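Local coordinates for shikimate dehydrogenase-like protein HI_0607 (PDB 1NPY), which catalyses in vitro the NADP(+)-dependent oxidation of shikimate to 3-dehydroshikimate, with much lower activity than classical AroE enzymes, so its biological substrate may be another compound, at residues Tyr100-Leu110 with Val238-Leu249; Phe66-Leu74 with Ile84-Asn92. All coordinates share one frame; numbering follows the deposited sequence.

Contact 1. Residues Tyr100-Leu110 with Val238-Leu249; sequences YNTDYIAIVKL and VIVLQAVEQFEL
Thr102 fits as a knob among Gln242, Glu245, Gln246 and Leu249. Its OG1 donates to Gln242 O at 3.1 Å, from above the carbonyl plane. Gln246 N reaches the same oxygen from the other face, so Gln242 O is gripped twice. With chi1 at 60°, OG1 lies between the backbone N and carbonyl carbon, and CG2 is left to pack on Glu245 CB at 3.6 Å. One turn on, Ala106 CB rests 3.9 Å from Leu241 CG. Its small side chain is consistent with the close approach here: the axes of 102-110 and 238-249 come within 8.2 Å, at 117°. Leu110 CD1 closes this end on Val238 CG2 at 3.7 Å. At the other end Leu249 CD1 makes a CH-pi contact over one face of the Tyr100 ring, 4.2 Å from its centroid. The solvent side is looser in its charges: exposed Lys109 lays CE against Glu245 OE2, yet Lys109 NZ is 4.5 Å from that oxygen, too far for a salt bridge. Asp103, inferred to bind substrate, lies next to Thr102 on the same helix. Ile107 packs on helix 131-140, while Ala243, Val244 and Phe247 face helix 19-31. Tyr100 and Leu249 meet strand 89-93.

Contact 2. Residues Phe66-Leu74 with Ile84-Asn92; sequences FKETCMPFL and IESVNTIVN
The loop 66-74 turns at Glu68-Met71, a type I beta turn, and is tied to 84-92 by one backbone bond, Val87 N to Lys67 O, at 3.0 Å and nearly straight (168°). A CA-H...O contact from Lys67 CA to Val87 O, at 3.3 Å, lies beside it. Glu85 has positive phi and is the C-prime residue of a Schellman motif that ends helix 79-82. Ser86 follows, and its OG donates to Glu68 OE2 at 2.9 Å, meeting the carboxylate on its anti side. Glu68 bends at chi2 (79°), which folds its carboxylate back to this hydroxyl. Val87 is the apolar centre. Its CB meets Cys70 SG at 3.8 Å, and its CG2 meets Met71 CG at 3.7 Å. Leu74 reaches Val87 tip to tip through CD1. The Leu74 and Ile90 side chains cross at about a right angle, with Leu74 CD2 3.9 Å from Ile90 CD1. Met71 SD touches Glu85 O at 3.7 Å. The Lys67 chain is extended and runs alongside Asn88, pointing the same way, with CE 4.1 Å from Asn88 CB. Lys67 is the inferred proton donor and acceptor. Its backbone is held by Val87 and its stem lies against Ser86, Val87 and Asn88. The polar bonds and apolar packing thus probably fix the base of this lysine, while its NZ makes a long, weak ion pair with Asp103, inferred to bind substrate.

How the contacts relate
Contact 2 comes first along the chain and is complete before contact 1 begins, and their centres lie about 15 Å apart. They touch directly. Asn88 OD1 probably accepts from Thr102 N at 2.8 Å, and Thr89 O from Tyr100 N at 2.9 Å. Strands 89-93 and 96-100 are antiparallel neighbours in the mixed sheet, and Asn88 and Thr89 form a classic beta bulge opposite Tyr100. Helix 102-113 then leads to the parallel, Rossmann-type sheet, and helix 235-251 returns from it. Contact 1 therefore joins the two crossings between the domains. Together the contacts bring Lys67 and Asp103 to about 4 Å between nearest side-chain atoms, consistent with a shared active site near Met130, which probably binds NADP(+).

Contact 1. Residues Tyr100-Leu110 with Val238-Leu249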
loop_
_atom_site.group_PDB
_atom_site.type_symbol
_atom_site.label_atom_id
_atom_site.label_comp_id
_atom_site.label_asym_id
_atom_site.label_seq_id
_atom_site.Cartn_x
_atom_site.Cartn_y
_atom_site.Cartn_z
ATOM N N TYR A 100 -4.193 -11.940 -1.542
ATOM C CA TYR A 100 -4.612 -10.809 -0.716
ATOM C C TYR A 100 -4.055 -9.502 -1.278
ATOM O O TYR A 100 -3.203 -9.481 -2.161
ATOM C CB TYR A 100 -4.052 -10.949 0.709
ATOM C CG TYR A 100 -4.440 -12.236 1.398
ATOM C CD1 TYR A 100 -5.535 -12.302 2.255
ATOM C CD2 TYR A 100 -3.721 -13.401 1.167
ATOM C CE1 TYR A 100 -5.881 -13.516 2.851
ATOM C CE2 TYR A 100 -4.044 -14.606 1.785
ATOM C CZ TYR A 100 -5.120 -14.651 2.632
ATOM O OH TYR A 100 -5.463 -15.857 3.216
ATOM N N ASN A 101 -4.609 -8.399 -0.793
ATOM C CA ASN A 101 -4.011 -7.104 -1.072
ATOM C C ASN A 101 -3.776 -6.363 0.237
ATOM O O ASN A 101 -4.685 -5.749 0.777
ATOM C CB ASN A 101 -4.787 -6.286 -2.089
ATOM C CG ASN A 101 -3.968 -5.109 -2.564
ATOM O OD1 ASN A 101 -3.548 -4.320 -1.737
ATOM N ND2 ASN A 101 -3.651 -5.056 -3.855
ATOM N N THR A 102 -2.531 -6.387 0.699
ATOM C CA THR A 102 -2.181 -5.751 1.962
ATOM C C THR A 102 -2.020 -4.238 1.882
ATOM O O THR A 102 -2.009 -3.584 2.919
ATOM C CB THR A 102 -0.954 -6.353 2.641
ATOM O OG1 THR A 102 0.191 -6.246 1.792
ATOM C CG2 THR A 102 -1.137 -7.806 2.983
ATOM N N ASP A 103 -1.938 -3.658 0.690
ATOM C CA ASP A 103 -2.080 -2.215 0.606
ATOM C C ASP A 103 -3.484 -1.775 1.037
ATOM O O ASP A 103 -3.626 -0.854 1.842
ATOM C CB ASP A 103 -1.813 -1.740 -0.809
ATOM C CG ASP A 103 -0.344 -1.749 -1.155
ATOM O OD1 ASP A 103 0.540 -1.519 -0.289
ATOM O OD2 ASP A 103 -0.028 -1.899 -2.350
ATOM N N TYR A 104 -4.510 -2.441 0.508
ATOM C CA TYR A 104 -5.881 -2.216 0.931
ATOM C C TYR A 104 -6.036 -2.448 2.439
ATOM O O TYR A 104 -6.596 -1.612 3.153
ATOM C CB TYR A 104 -6.819 -3.106 0.098
ATOM C CG TYR A 104 -8.237 -3.128 0.611
ATOM C CD1 TYR A 104 -9.153 -2.152 0.222
ATOM C CD2 TYR A 104 -8.647 -4.083 1.547
ATOM C CE1 TYR A 104 -10.433 -2.129 0.759
ATOM C CE2 TYR A 104 -9.931 -4.072 2.056
ATOM C CZ TYR A 104 -10.820 -3.104 1.650
ATOM O OH TYR A 104 -12.092 -3.108 2.196
ATOM N N ILE A 105 -5.545 -3.581 2.935
ATOM C CA ILE A 105 -5.644 -3.886 4.363
ATOM C C ILE A 105 -4.976 -2.785 5.182
ATOM O O ILE A 105 -5.530 -2.348 6.192
ATOM C CB ILE A 105 -5.099 -5.287 4.685
ATOM C CG1 ILE A 105 -5.901 -6.365 3.952
ATOM C CG2 ILE A 105 -5.156 -5.613 6.173
ATOM C CD1 ILE A 105 -5.259 -7.721 3.986
ATOM N N ALA A 106 -3.777 -2.368 4.788
ATOM C CA ALA A 106 -3.047 -1.331 5.522
ATOM C C ALA A 106 -3.822 -0.024 5.592
ATOM O O ALA A 106 -3.831 0.629 6.641
ATOM C CB ALA A 106 -1.654 -1.091 4.914
ATOM N N ILE A 107 -4.500 0.343 4.510
ATOM C CA ILE A 107 -5.169 1.637 4.472
ATOM C C ILE A 107 -6.392 1.583 5.395
ATOM O O ILE A 107 -6.614 2.487 6.202
ATOM C CB ILE A 107 -5.520 2.128 3.061
ATOM C CG1 ILE A 107 -4.239 2.428 2.272
ATOM C CG2 ILE A 107 -6.308 3.429 3.225
ATOM C CD1 ILE A 107 -4.351 2.129 0.819
ATOM N N VAL A 108 -7.118 0.472 5.340
ATOM C CA VAL A 108 -8.247 0.241 6.247
ATOM C C VAL A 108 -7.777 0.305 7.702
ATOM O O VAL A 108 -8.432 0.925 8.547
ATOM C CB VAL A 108 -8.901 -1.127 5.980
ATOM C CG1 VAL A 108 -9.920 -1.473 7.090
ATOM C CG2 VAL A 108 -9.575 -1.180 4.618
ATOM N N LYS A 109 -6.672 -0.364 8.016
ATOM C CA LYS A 109 -6.077 -0.297 9.338
ATOM C C LYS A 109 -5.658 1.088 9.816
ATOM O O LYS A 109 -5.859 1.422 10.990
ATOM C CB LYS A 109 -4.919 -1.295 9.508
ATOM C CG LYS A 109 -5.381 -2.757 9.511
ATOM C CD LYS A 109 -4.328 -3.731 10.031
ATOM C CE LYS A 109 -4.873 -5.120 10.414
ATOM N NZ LYS A 109 -6.316 -5.108 10.804
ATOM N N LEU A 110 -5.067 1.895 8.936
ATOM C CA LEU A 110 -4.693 3.249 9.297
ATOM C C LEU A 110 -5.881 4.190 9.500
ATOM O O LEU A 110 -5.849 5.062 10.385
ATOM C CB LEU A 110 -3.745 3.803 8.232
ATOM C CG LEU A 110 -2.377 3.128 8.240
ATOM C CD1 LEU A 110 -1.674 3.370 6.917
ATOM C CD2 LEU A 110 -1.537 3.674 9.398
ATOM N N VAL A 238 2.292 3.279 5.484
ATOM C CA VAL A 238 1.646 2.363 4.565
ATOM C C VAL A 238 2.605 1.249 4.159
ATOM O O VAL A 238 2.261 0.066 4.231
ATOM C CB VAL A 238 1.045 3.049 3.325
ATOM C CG1 VAL A 238 0.419 2.027 2.427
ATOM C CG2 VAL A 238 -0.048 4.041 3.705
ATOM N N ILE A 239 3.822 1.605 3.748
ATOM C CA ILE A 239 4.750 0.587 3.253
ATOM C C ILE A 239 5.085 -0.403 4.353
ATOM O O ILE A 239 5.160 -1.619 4.115
ATOM C CB ILE A 239 6.035 1.213 2.713
ATOM C CG1 ILE A 239 5.720 1.998 1.441
ATOM C CG2 ILE A 239 7.078 0.163 2.380
ATOM C CD1 ILE A 239 6.919 2.673 0.848
ATOM N N VAL A 240 5.314 0.130 5.549
ATOM C CA VAL A 240 5.636 -0.752 6.658
ATOM C C VAL A 240 4.475 -1.667 7.047
ATOM O O VAL A 240 4.669 -2.874 7.221
ATOM C CB VAL A 240 6.172 0.025 7.878
ATOM C CG1 VAL A 240 6.324 -0.949 9.061
ATOM C CG2 VAL A 240 7.497 0.677 7.533
ATOM N N LEU A 241 3.260 -1.142 7.156
ATOM C CA LEU A 241 2.142 -1.939 7.631
ATOM C C LEU A 241 1.777 -2.974 6.581
ATOM O O LEU A 241 1.466 -4.108 6.953
ATOM C CB LEU A 241 0.930 -1.054 7.953
ATOM C CG LEU A 241 -0.296 -1.753 8.549
ATOM C CD1 LEU A 241 0.110 -2.637 9.725
ATOM C CD2 LEU A 241 -1.302 -0.665 8.969
ATOM N N GLN A 242 1.836 -2.623 5.296
ATOM C CA GLN A 242 1.513 -3.618 4.279
ATOM C C GLN A 242 2.504 -4.772 4.308
ATOM O O GLN A 242 2.077 -5.918 4.179
ATOM C CB GLN A 242 1.376 -3.055 2.875
ATOM C CG GLN A 242 2.653 -2.652 2.206
ATOM C CD GLN A 242 2.546 -1.556 1.151
ATOM O OE1 GLN A 242 1.999 -0.483 1.418
ATOM N NE2 GLN A 242 3.119 -1.794 -0.033
ATOM N N ALA A 243 3.770 -4.487 4.598
ATOM C CA ALA A 243 4.795 -5.527 4.743
ATOM C C ALA A 243 4.608 -6.403 5.982
ATOM O O ALA A 243 4.757 -7.627 5.938
ATOM C CB ALA A 243 6.171 -4.899 4.746
ATOM N N VAL A 244 4.310 -5.756 7.104
ATOM C CA VAL A 244 3.942 -6.456 8.344
ATOM C C VAL A 244 2.789 -7.428 8.120
ATOM O O VAL A 244 2.813 -8.537 8.641
ATOM C CB VAL A 244 3.660 -5.449 9.473
ATOM C CG1 VAL A 244 3.035 -6.150 10.668
ATOM C CG2 VAL A 244 4.972 -4.787 9.885
ATOM N N GLU A 245 1.758 -7.006 7.397
ATOM C CA GLU A 245 0.595 -7.853 7.163
ATOM C C GLU A 245 0.996 -9.083 6.331
ATOM O O GLU A 245 0.524 -10.200 6.572
ATOM C CB GLU A 245 -0.561 -7.087 6.508
ATOM C CG GLU A 245 -1.114 -5.970 7.398
ATOM C CD GLU A 245 -2.022 -6.460 8.502
ATOM O OE1 GLU A 245 -2.711 -7.469 8.259
ATOM O OE2 GLU A 245 -2.074 -5.825 9.585
ATOM N N GLN A 246 1.861 -8.889 5.343
ATOM C CA GLN A 246 2.431 -10.020 4.609
ATOM C C GLN A 246 3.195 -10.944 5.548
ATOM O O GLN A 246 3.022 -12.163 5.520
ATOM C CB GLN A 246 3.345 -9.575 3.472
ATOM C CG GLN A 246 2.606 -8.801 2.411
ATOM C CD GLN A 246 3.513 -8.184 1.379
ATOM O OE1 GLN A 246 4.625 -7.764 1.711
ATOM N NE2 GLN A 246 3.051 -8.117 0.130
ATOM N N PHE A 247 4.027 -10.354 6.400
ATOM C CA PHE A 247 4.855 -11.161 7.290
ATOM C C PHE A 247 3.986 -12.056 8.162
ATOM O O PHE A 247 4.261 -13.262 8.344
ATOM C CB PHE A 247 5.721 -10.240 8.138
ATOM C CG PHE A 247 6.677 -10.962 9.018
ATOM C CD1 PHE A 247 8.011 -11.073 8.649
ATOM C CD2 PHE A 247 6.282 -11.492 10.244
ATOM C CE1 PHE A 247 8.918 -11.730 9.438
ATOM C CE2 PHE A 247 7.213 -12.169 11.036
ATOM C CZ PHE A 247 8.521 -12.251 10.666
ATOM N N GLU A 248 2.902 -11.469 8.664
ATOM C CA GLU A 248 1.978 -12.185 9.538
ATOM C C GLU A 248 1.231 -13.274 8.760
ATOM O O GLU A 248 1.023 -14.380 9.251
ATOM C CB GLU A 248 0.985 -11.240 10.218
ATOM C CG GLU A 248 0.146 -11.938 11.283
ATOM C CD GLU A 248 -0.820 -10.979 11.960
ATOM O OE1 GLU A 248 -1.804 -11.402 12.614
ATOM O OE2 GLU A 248 -0.569 -9.763 11.841
ATOM N N LEU A 249 0.868 -12.999 7.518
ATOM C CA LEU A 249 0.240 -14.025 6.698
ATOM C C LEU A 249 1.173 -15.220 6.478
ATOM O O LEU A 249 0.754 -16.377 6.492
ATOM C CB LEU A 249 -0.220 -13.432 5.379
ATOM C CG LEU A 249 -1.504 -12.620 5.467
ATOM C CD1 LEU A 249 -1.698 -11.751 4.237
ATOM C CD2 LEU A 249 -2.744 -13.476 5.674
#

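Contact 2. Residues Phe66-Leu74 with Ile84-Asn92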
loop_
_atom_site.group_PDB
_atom_site.type_symbol
_atom_site.label_atom_id
_atom_site.label_comp_id
_atom_site.label_asym_id
_atom_site.label_seq_id
_atom_site.Cartn_x
_atom_site.Cartn_y
_atom_site.Cartn_z
ATOM N N PHE A 66 2.793 -7.185 -12.346
ATOM C CA PHE A 66 2.200 -8.510 -12.221
ATOM C C PHE A 66 0.973 -8.577 -11.317
ATOM O O PHE A 66 0.509 -9.684 -11.070
ATOM C CB PHE A 66 3.240 -9.480 -11.660
ATOM C CG PHE A 66 4.542 -9.505 -12.414
ATOM C CD1 PHE A 66 4.557 -9.746 -13.782
ATOM C CD2 PHE A 66 5.749 -9.354 -11.747
ATOM C CE1 PHE A 66 5.775 -9.774 -14.476
ATOM C CE2 PHE A 66 6.964 -9.409 -12.428
ATOM C CZ PHE A 66 6.964 -9.635 -13.796
ATOM N N LYS A 67 0.473 -7.457 -10.797
ATOM C CA LYS A 67 -0.540 -7.485 -9.745
ATOM C C LYS A 67 -1.888 -7.946 -10.283
ATOM O O LYS A 67 -2.708 -8.526 -9.549
ATOM C CB LYS A 67 -0.664 -6.115 -9.064
ATOM C CG LYS A 67 0.541 -5.702 -8.224
ATOM C CD LYS A 67 0.144 -4.454 -7.430
ATOM C CE LYS A 67 1.229 -3.977 -6.492
ATOM N NZ LYS A 67 0.748 -2.680 -5.946
ATOM N N GLU A 68 -2.108 -7.745 -11.581
ATOM C CA GLU A 68 -3.278 -8.345 -12.217
ATOM C C GLU A 68 -3.002 -9.602 -13.041
ATOM O O GLU A 68 -3.793 -10.547 -13.024
ATOM C CB GLU A 68 -4.008 -7.317 -13.078
ATOM C CG GLU A 68 -4.448 -6.092 -12.303
ATOM C CD GLU A 68 -3.347 -5.081 -12.049
ATOM O OE1 GLU A 68 -2.479 -4.894 -12.934
ATOM O OE2 GLU A 68 -3.364 -4.473 -10.945
ATOM N N THR A 69 -1.880 -9.621 -13.750
ATOM C CA THR A 69 -1.544 -10.798 -14.560
ATOM C C THR A 69 -1.276 -12.077 -13.778
ATOM O O THR A 69 -1.391 -13.155 -14.355
ATOM C CB THR A 69 -0.392 -10.548 -15.562
ATOM O OG1 THR A 69 0.816 -10.184 -14.879
ATOM C CG2 THR A 69 -0.712 -9.378 -16.503
ATOM N N CYS A 70 -0.922 -11.989 -12.490
ATOM C CA CYS A 70 -0.791 -13.186 -11.686
ATOM C C CYS A 70 -2.130 -13.876 -11.387
ATOM O O CYS A 70 -2.154 -15.044 -11.017
ATOM C CB CYS A 70 -0.098 -12.881 -10.345
ATOM S SG CYS A 70 -1.035 -11.914 -9.142
ATOM N N MET A 71 -3.240 -13.164 -11.482
ATOM C CA MET A 71 -4.481 -13.614 -10.872
ATOM C C MET A 71 -5.059 -14.901 -11.478
ATOM O O MET A 71 -5.576 -15.728 -10.732
ATOM C CB MET A 71 -5.500 -12.477 -10.870
ATOM C CG MET A 71 -5.046 -11.307 -10.003
ATOM S SD MET A 71 -6.194 -9.935 -9.854
ATOM C CE MET A 71 -7.567 -10.651 -9.133
ATOM N N PRO A 72 -4.977 -15.089 -12.792
ATOM C CA PRO A 72 -5.468 -16.326 -13.417
ATOM C C PRO A 72 -4.832 -17.605 -12.884
ATOM O O PRO A 72 -5.356 -18.709 -13.040
ATOM C CB PRO A 72 -5.124 -16.113 -14.890
ATOM C CG PRO A 72 -5.190 -14.659 -15.084
ATOM C CD PRO A 72 -4.533 -14.126 -13.810
ATOM N N PHE A 73 -3.694 -17.454 -12.214
ATOM C CA PHE A 73 -2.907 -18.603 -11.785
ATOM C C PHE A 73 -3.073 -18.936 -10.303
ATOM O O PHE A 73 -2.408 -19.832 -9.791
ATOM C CB PHE A 73 -1.446 -18.365 -12.182
ATOM C CG PHE A 73 -1.300 -18.100 -13.648
ATOM C CD1 PHE A 73 -1.702 -19.081 -14.550
ATOM C CD2 PHE A 73 -0.975 -16.839 -14.106
ATOM C CE1 PHE A 73 -1.715 -18.812 -15.901
ATOM C CE2 PHE A 73 -0.938 -16.583 -15.455
ATOM C CZ PHE A 73 -1.326 -17.576 -16.345
ATOM N N LEU A 74 -3.913 -18.175 -9.612
ATOM C CA LEU A 74 -4.122 -18.344 -8.180
ATOM C C LEU A 74 -5.405 -19.113 -7.934
ATOM O O LEU A 74 -6.320 -19.171 -8.761
ATOM C CB LEU A 74 -4.188 -16.997 -7.470
ATOM C CG LEU A 74 -3.003 -16.105 -7.872
ATOM C CD1 LEU A 74 -3.152 -14.758 -7.217
ATOM C CD2 LEU A 74 -1.715 -16.774 -7.498
ATOM N N ILE A 84 -10.336 -4.426 -5.068
ATOM C CA ILE A 84 -9.690 -3.617 -6.085
ATOM C C ILE A 84 -9.171 -4.402 -7.290
ATOM O O ILE A 84 -8.481 -3.828 -8.137
ATOM C CB ILE A 84 -8.568 -2.780 -5.453
ATOM C CG1 ILE A 84 -7.566 -3.694 -4.753
ATOM C CG2 ILE A 84 -9.115 -1.776 -4.439
ATOM C CD1 ILE A 84 -6.321 -2.981 -4.199
ATOM N N GLU A 85 -9.551 -5.671 -7.384
ATOM C CA GLU A 85 -9.145 -6.584 -8.449
ATOM C C GLU A 85 -7.651 -6.501 -8.751
ATOM O O GLU A 85 -7.202 -6.329 -9.879
ATOM C CB GLU A 85 -10.039 -6.445 -9.688
ATOM C CG GLU A 85 -11.499 -6.791 -9.396
ATOM C CD GLU A 85 -11.812 -8.200 -8.884
ATOM O OE1 GLU A 85 -12.948 -8.371 -8.369
ATOM O OE2 GLU A 85 -11.009 -9.166 -8.952
ATOM N N SER A 86 -6.853 -6.608 -7.693
ATOM C CA SER A 86 -5.401 -6.501 -7.804
ATOM C C SER A 86 -4.798 -7.240 -6.615
ATOM O O SER A 86 -5.256 -7.020 -5.498
ATOM C CB SER A 86 -4.971 -5.035 -7.696
ATOM O OG SER A 86 -3.608 -4.845 -8.031
ATOM N N VAL A 87 -3.749 -8.027 -6.830
ATOM C CA VAL A 87 -3.098 -8.849 -5.818
ATOM C C VAL A 87 -1.691 -8.345 -5.542
ATOM O O VAL A 87 -0.927 -8.104 -6.490
ATOM C CB VAL A 87 -3.006 -10.307 -6.309
ATOM C CG1 VAL A 87 -2.168 -11.181 -5.387
ATOM C CG2 VAL A 87 -4.408 -10.898 -6.385
ATOM N N ASN A 88 -1.321 -8.205 -4.273
ATOM C CA ASN A 88 0.065 -7.890 -3.926
ATOM C C ASN A 88 0.692 -8.931 -2.996
ATOM O O ASN A 88 1.844 -8.830 -2.592
ATOM C CB ASN A 88 0.203 -6.473 -3.382
ATOM C CG ASN A 88 -0.011 -6.409 -1.880
ATOM O OD1 ASN A 88 -0.788 -7.218 -1.370
ATOM N ND2 ASN A 88 0.675 -5.490 -1.176
ATOM N N THR A 89 -0.053 -9.982 -2.683
ATOM C CA THR A 89 0.394 -10.997 -1.723
ATOM C C THR A 89 -0.179 -12.365 -2.057
ATOM O O THR A 89 -1.386 -12.464 -2.242
ATOM C CB THR A 89 -0.123 -10.686 -0.315
ATOM O OG1 THR A 89 0.308 -9.366 0.036
ATOM C CG2 THR A 89 0.520 -11.601 0.689
ATOM N N ILE A 90 0.673 -13.389 -2.143
ATOM C CA ILE A 90 0.224 -14.767 -2.309
ATOM C C ILE A 90 0.745 -15.594 -1.146
ATOM O O ILE A 90 1.926 -15.513 -0.808
ATOM C CB ILE A 90 0.770 -15.333 -3.644
ATOM C CG1 ILE A 90 0.336 -14.473 -4.830
ATOM C CG2 ILE A 90 0.344 -16.772 -3.821
ATOM C CD1 ILE A 90 1.196 -14.657 -6.039
ATOM N N VAL A 91 -0.124 -16.412 -0.555
ATOM C CA VAL A 91 0.245 -17.341 0.490
ATOM C C VAL A 91 -0.073 -18.741 -0.025
ATOM O O VAL A 91 -1.195 -19.039 -0.447
ATOM C CB VAL A 91 -0.524 -17.120 1.797
ATOM C CG1 VAL A 91 0.000 -18.048 2.897
ATOM C CG2 VAL A 91 -0.458 -15.666 2.230
ATOM N N ASN A 92 0.959 -19.577 -0.011
ATOM C CA ASN A 92 0.846 -20.973 -0.402
ATOM C C ASN A 92 0.532 -21.894 0.762
ATOM O O ASN A 92 1.374 -22.141 1.614
ATOM C CB ASN A 92 2.151 -21.383 -1.069
ATOM C CG ASN A 92 2.137 -22.811 -1.581
ATOM O OD1 ASN A 92 1.109 -23.507 -1.537
ATOM N ND2 ASN A 92 3.260 -23.203 -2.189
#